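Local coordinates for protein fructosyl amine: oxygen oxidoreductase (Aspergillus fumigatus, PDB 3DJE) that probably oxidises the fructosyl-amine bond of glycated amino acids with a bound FAD cofactor, releasing them from the sugar in a deglycation reaction, at residues Pro89-Cys101 against Gly145-His159. Residues are numbered along the deposited sequence; the frame is centred on the assembly and turned at random.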
loop_
_atom_site.group_PDB
_atom_site.type_symbol
_atom_site.label_atom_id
_atom_site.label_comp_id
_atom_site.label_asym_id
_atom_site.label_seq_id
_atom_site.Cartn_x
_atom_site.Cartn_y
_atom_site.Cartn_z
ATOM N N PRO A 89 12.778 -11.995 -8.054
ATOM C CA PRO A 89 13.658 -12.214 -6.895
ATOM C C PRO A 89 13.045 -11.860 -5.539
ATOM O O PRO A 89 13.568 -12.300 -4.507
ATOM C CB PRO A 89 14.830 -11.257 -7.160
ATOM C CG PRO A 89 14.871 -11.110 -8.670
ATOM C CD PRO A 89 13.402 -11.104 -9.057
ATOM N N TYR A 90 11.982 -11.054 -5.558
ATOM C CA TYR A 90 11.454 -10.424 -4.331
ATOM C C TYR A 90 10.196 -11.082 -3.827
ATOM O O TYR A 90 9.750 -10.758 -2.728
ATOM C CB TYR A 90 11.239 -8.914 -4.537
ATOM C CG TYR A 90 12.485 -8.314 -5.108
ATOM C CD1 TYR A 90 13.666 -8.334 -4.390
ATOM C CD2 TYR A 90 12.518 -7.833 -6.426
ATOM C CE1 TYR A 90 14.860 -7.858 -4.937
ATOM C CE2 TYR A 90 13.705 -7.342 -6.981
ATOM C CZ TYR A 90 14.880 -7.370 -6.240
ATOM O OH TYR A 90 16.055 -6.889 -6.796
ATOM N N TYR A 91 9.645 -12.014 -4.607
ATOM C CA TYR A 91 8.402 -12.692 -4.246
ATOM C C TYR A 91 8.653 -14.049 -3.591
ATOM O O TYR A 91 9.393 -14.880 -4.132
ATOM C CB TYR A 91 7.482 -12.860 -5.459
ATOM C CG TYR A 91 6.241 -13.671 -5.142
ATOM C CD1 TYR A 91 5.333 -13.257 -4.161
ATOM C CD2 TYR A 91 6.009 -14.885 -5.779
ATOM C CE1 TYR A 91 4.200 -14.023 -3.861
ATOM C CE2 TYR A 91 4.877 -15.646 -5.495
ATOM C CZ TYR A 91 3.983 -15.206 -4.524
ATOM O OH TYR A 91 2.879 -15.973 -4.220
ATOM N N HIS A 92 8.007 -14.270 -2.440
ATOM C CA HIS A 92 8.178 -15.486 -1.648
ATOM C C HIS A 92 6.826 -16.170 -1.483
ATOM O O HIS A 92 5.956 -15.682 -0.769
ATOM C CB HIS A 92 8.729 -15.136 -0.272
ATOM C CG HIS A 92 10.077 -14.491 -0.318
ATOM N ND1 HIS A 92 11.238 -15.164 -0.001
ATOM C CD2 HIS A 92 10.446 -13.229 -0.641
ATOM C CE1 HIS A 92 12.265 -14.340 -0.130
ATOM N NE2 HIS A 92 11.812 -13.161 -0.516
ATOM N N ASP A 93 6.668 -17.298 -2.166
ATOM C CA ASP A 93 5.405 -18.029 -2.202
ATOM C C ASP A 93 5.307 -18.923 -0.967
ATOM O O ASP A 93 5.458 -20.149 -1.052
ATOM C CB ASP A 93 5.359 -18.848 -3.492
ATOM C CG ASP A 93 3.975 -19.364 -3.819
ATOM O OD1 ASP A 93 3.025 -18.566 -3.859
ATOM O OD2 ASP A 93 3.855 -20.576 -4.097
ATOM N N THR A 94 5.066 -18.304 0.189
ATOM C CA THR A 94 5.078 -19.009 1.483
ATOM C C THR A 94 3.724 -19.581 1.842
ATOM O O THR A 94 3.607 -20.337 2.815
ATOM C CB THR A 94 5.395 -18.041 2.658
ATOM O OG1 THR A 94 4.467 -16.936 2.622
ATOM C CG2 THR A 94 6.827 -17.524 2.560
ATOM N N GLY A 95 2.704 -19.182 1.094
ATOM C CA GLY A 95 1.340 -19.394 1.520
ATOM C C GLY A 95 0.859 -18.326 2.502
ATOM O O GLY A 95 1.639 -17.494 3.004
ATOM N N LEU A 96 -0.440 -18.369 2.780
ATOM C CA LEU A 96 -1.115 -17.306 3.508
ATOM C C LEU A 96 -2.332 -17.840 4.232
ATOM O O LEU A 96 -3.174 -18.502 3.625
ATOM C CB LEU A 96 -1.570 -16.229 2.516
ATOM C CG LEU A 96 -2.587 -15.168 2.972
ATOM C CD1 LEU A 96 -1.984 -14.278 4.045
ATOM C CD2 LEU A 96 -3.045 -14.335 1.784
ATOM N N LEU A 97 -2.426 -17.532 5.519
ATOM C CA LEU A 97 -3.622 -17.823 6.301
ATOM C C LEU A 97 -4.452 -16.551 6.328
ATOM O O LEU A 97 -3.939 -15.493 6.703
ATOM C CB LEU A 97 -3.247 -18.224 7.738
ATOM C CG LEU A 97 -4.465 -18.257 8.675
ATOM C CD1 LEU A 97 -5.289 -19.519 8.383
ATOM C CD2 LEU A 97 -4.081 -18.164 10.129
HETATM N N MSE A 98 -5.728 -16.659 5.938
HETATM C CA MSE A 98 -6.693 -15.558 6.069
HETATM C C MSE A 98 -7.799 -15.999 7.027
HETATM O O MSE A 98 -8.430 -17.027 6.802
HETATM C CB MSE A 98 -7.294 -15.223 4.705
HETATM C CG MSE A 98 -6.310 -14.570 3.744
HETATM SE SE MSE A 98 -5.852 -12.816 4.391
HETATM C CE MSE A 98 -7.597 -11.947 4.175
ATOM N N SER A 99 -8.023 -15.231 8.088
ATOM C CA SER A 99 -8.926 -15.668 9.167
ATOM C C SER A 99 -9.697 -14.497 9.762
ATOM O O SER A 99 -9.392 -13.339 9.473
ATOM C CB SER A 99 -8.134 -16.383 10.260
ATOM O OG SER A 99 -7.166 -15.521 10.817
ATOM N N ALA A 100 -10.713 -14.818 10.564
ATOM C CA ALA A 100 -11.504 -13.819 11.282
ATOM C C ALA A 100 -12.086 -14.474 12.531
ATOM O O ALA A 100 -11.818 -15.647 12.796
ATOM C CB ALA A 100 -12.614 -13.248 10.390
ATOM N N CYS A 101 -12.855 -13.707 13.302
ATOM C CA CYS A 101 -13.389 -14.203 14.581
ATOM C C CYS A 101 -14.906 -14.022 14.727
ATOM O O CYS A 101 -15.629 -14.971 15.087
ATOM C CB CYS A 101 -12.693 -13.507 15.735
ATOM S SG CYS A 101 -10.942 -13.843 15.837
ATOM N N GLY A 145 -11.109 -18.339 19.079
ATOM C CA GLY A 145 -12.179 -18.027 18.145
ATOM C C GLY A 145 -11.754 -17.831 16.693
ATOM O O GLY A 145 -12.594 -17.519 15.853
ATOM N N TRP A 146 -10.463 -17.989 16.387
ATOM C CA TRP A 146 -10.006 -17.828 14.993
ATOM C C TRP A 146 -10.584 -18.927 14.113
ATOM O O TRP A 146 -10.570 -20.100 14.485
ATOM C CB TRP A 146 -8.482 -17.896 14.892
ATOM C CG TRP A 146 -7.726 -16.718 15.408
ATOM C CD1 TRP A 146 -7.957 -16.015 16.567
ATOM C CD2 TRP A 146 -6.562 -16.137 14.814
ATOM N NE1 TRP A 146 -7.013 -15.024 16.715
ATOM C CE2 TRP A 146 -6.145 -15.077 15.651
ATOM C CE3 TRP A 146 -5.839 -16.399 13.638
ATOM C CZ2 TRP A 146 -5.029 -14.276 15.351
ATOM C CZ3 TRP A 146 -4.726 -15.610 13.347
ATOM C CH2 TRP A 146 -4.338 -14.562 14.191
ATOM N N LYS A 147 -11.095 -18.536 12.948
ATOM C CA LYS A 147 -11.535 -19.465 11.935
ATOM C C LYS A 147 -11.049 -18.911 10.615
ATOM O O LYS A 147 -11.149 -17.705 10.374
ATOM C CB LYS A 147 -13.058 -19.544 11.894
ATOM C CG LYS A 147 -13.574 -20.628 10.969
ATOM C CD LYS A 147 -15.095 -20.641 10.885
ATOM C CE LYS A 147 -15.565 -21.615 9.810
ATOM N NZ LYS A 147 -15.350 -21.089 8.437
ATOM N N GLY A 148 -10.548 -19.767 9.743
ATOM C CA GLY A 148 -10.041 -19.226 8.491
ATOM C C GLY A 148 -9.704 -20.235 7.433
ATOM O O GLY A 148 -10.061 -21.418 7.542
ATOM N N TYR A 149 -9.003 -19.744 6.415
ATOM C CA TYR A 149 -8.652 -20.529 5.236
ATOM C C TYR A 149 -7.178 -20.391 4.930
ATOM O O TYR A 149 -6.659 -19.273 4.841
ATOM C CB TYR A 149 -9.461 -20.067 4.028
ATOM C CG TYR A 149 -10.941 -20.234 4.234
ATOM C CD1 TYR A 149 -11.538 -21.490 4.109
ATOM C CD2 TYR A 149 -11.741 -19.147 4.592
ATOM C CE1 TYR A 149 -12.911 -21.654 4.321
ATOM C CE2 TYR A 149 -13.108 -19.300 4.803
ATOM C CZ TYR A 149 -13.683 -20.552 4.665
ATOM O OH TYR A 149 -15.043 -20.683 4.872
ATOM N N PHE A 150 -6.508 -21.528 4.763
ATOM C CA PHE A 150 -5.082 -21.538 4.459
ATOM C C PHE A 150 -4.820 -21.832 2.991
ATOM O O PHE A 150 -5.262 -22.858 2.474
ATOM C CB PHE A 150 -4.344 -22.552 5.347
ATOM C CG PHE A 150 -2.851 -22.587 5.131
ATOM C CD1 PHE A 150 -2.071 -21.435 5.290
ATOM C CD2 PHE A 150 -2.213 -23.781 4.779
ATOM C CE1 PHE A 150 -0.683 -21.472 5.088
ATOM C CE2 PHE A 150 -0.812 -23.830 4.578
ATOM C CZ PHE A 150 -0.051 -22.674 4.734
ATOM N N ALA A 151 -4.119 -20.919 2.327
ATOM C CA ALA A 151 -3.649 -21.137 0.968
ATOM C C ALA A 151 -2.212 -21.615 1.106
ATOM O O ALA A 151 -1.334 -20.881 1.577
ATOM C CB ALA A 151 -3.729 -19.851 0.137
ATOM N N ARG A 152 -1.979 -22.860 0.711
ATOM C CA ARG A 152 -0.658 -23.478 0.855
ATOM C C ARG A 152 0.404 -22.824 -0.029
ATOM O O ARG A 152 1.592 -22.781 0.330
ATOM C CB ARG A 152 -0.723 -24.971 0.529
ATOM C CG ARG A 152 -1.736 -25.760 1.374
ATOM C CD ARG A 152 -1.674 -27.217 0.961
ATOM N NE ARG A 152 -2.594 -28.126 1.647
ATOM C CZ ARG A 152 -2.250 -28.921 2.657
ATOM N NH1 ARG A 152 -1.015 -28.881 3.144
ATOM N NH2 ARG A 152 -3.142 -29.751 3.190
ATOM N N SER A 153 -0.030 -22.365 -1.198
ATOM C CA SER A 153 0.832 -21.699 -2.170
ATOM C C SER A 153 -0.034 -20.788 -3.021
ATOM O O SER A 153 -1.245 -20.729 -2.813
ATOM C CB SER A 153 1.534 -22.736 -3.044
ATOM O OG SER A 153 0.583 -23.447 -3.815
ATOM N N GLY A 154 0.569 -20.077 -3.976
ATOM C CA GLY A 154 -0.180 -19.137 -4.825
ATOM C C GLY A 154 -0.474 -17.812 -4.130
ATOM O O GLY A 154 -1.262 -16.997 -4.617
ATOM N N ALA A 155 0.180 -17.615 -2.989
ATOM C CA ALA A 155 0.076 -16.382 -2.195
ATOM C C ALA A 155 1.281 -16.336 -1.288
ATOM O O ALA A 155 1.866 -17.370 -0.953
ATOM C CB ALA A 155 -1.184 -16.389 -1.361
ATOM N N GLY A 156 1.649 -15.142 -0.858
ATOM C CA GLY A 156 2.828 -15.035 -0.030
ATOM C C GLY A 156 3.145 -13.593 0.237
ATOM O O GLY A 156 2.253 -12.790 0.534
ATOM N N TRP A 157 4.434 -13.283 0.181
ATOM C CA TRP A 157 4.871 -11.923 0.447
ATOM C C TRP A 157 5.997 -11.483 -0.477
ATOM O O TRP A 157 6.695 -12.315 -1.060
ATOM C CB TRP A 157 5.275 -11.781 1.919
ATOM C CG TRP A 157 6.473 -12.595 2.315
ATOM C CD1 TRP A 157 6.485 -13.900 2.763
ATOM C CD2 TRP A 157 7.837 -12.159 2.311
ATOM N NE1 TRP A 157 7.790 -14.285 3.047
ATOM C CE2 TRP A 157 8.628 -13.232 2.791
ATOM C CE3 TRP A 157 8.467 -10.948 1.980
ATOM C CZ2 TRP A 157 10.033 -13.144 2.900
ATOM C CZ3 TRP A 157 9.862 -10.857 2.113
ATOM C CH2 TRP A 157 10.621 -11.945 2.571
ATOM N N ALA A 158 6.141 -10.164 -0.640
ATOM C CA ALA A 158 7.261 -9.601 -1.416
ATOM C C ALA A 158 8.106 -8.709 -0.549
ATOM O O ALA A 158 7.573 -8.029 0.334
ATOM C CB ALA A 158 6.754 -8.791 -2.593
ATOM N N HIS A 159 9.414 -8.704 -0.805
ATOM C CA HIS A 159 10.281 -7.715 -0.173
ATOM C C HIS A 159 10.060 -6.363 -0.816
ATOM O O HIS A 159 10.666 -6.042 -1.849
ATOM C CB HIS A 159 11.752 -8.115 -0.196
ATOM C CG HIS A 159 12.564 -7.341 0.787
ATOM N ND1 HIS A 159 12.639 -5.964 0.762
ATOM C CD2 HIS A 159 13.260 -7.738 1.880
ATOM C CE1 HIS A 159 13.389 -5.550 1.770
ATOM N NE2 HIS A 159 13.774 -6.607 2.469
HETATM O O HOH W 1 4.171 -22.494 -0.428
HETATM O O HOH W 2 -5.827 -17.701 2.568
HETATM O O HOH W 3 -15.193 -17.597 15.929
#
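His92 lies flat against Trp157 in an offset stack. The imidazole sits over the six-membered ring, with centroids 3.9 Å apart and planes only 3° apart. His92 CB covers the five-membered ring of the same indole in a CH-pi contact. Trp157 CG is placed between its own backbone N and carbonyl carbon (chi1 65°), and this folds the indole back across the paired strand to His92. Thr94 CG2 reaches Trp157 NE1 at 3.4 Å, while that N-H is bonded to Glu267. Along the backbone, the same two residues form a hydrogen-bonded antiparallel pair; His92 N meets Trp157 O at 2.7 Å. Strand 156-158 lies between 91-92 and 53-55 in a three-stranded antiparallel sheet.

A second antiparallel pairing joins strands 96-100 and 147-151, its register shifted by two residues. Strand 96-100 also pairs with 256-259 in the larger mixed sheet. Leu96, Met98 and Ala100 exchange paired backbone bonds with Ala151, Tyr149 and Lys147. Packing is close where Ser99 meets Gly148, at 3.8 Å between their CA atoms, because Gly148 has no side chain to hold the strands apart. Ser99 OG lies 3.2 Å from Trp146 CE3 and bonds to Phe258 O.

Two loops link the pairings. Their Gly95 and Ala155 side is buried and tight, held by Gly95 N to Ala155 O at 2.9 Å. Leu96 CB packs on Ala155 CB, near Val54 of the FAD and ligand pockets. The side with Asp93 and Arg152 to Gly154 is exposed. Asp93 receives the Gly154 amide in weak bonds to both carboxylate oxygens. Tyr91 OH donates to Asp93 OD1 and probably helps to orient it. Water bridges Asp93 O to Arg152 O.

Main-chain bonds thus set both registers. The ring stack and buried glycines make the tight part, and weak, water-edged Asp93 bonds mark the solvent side.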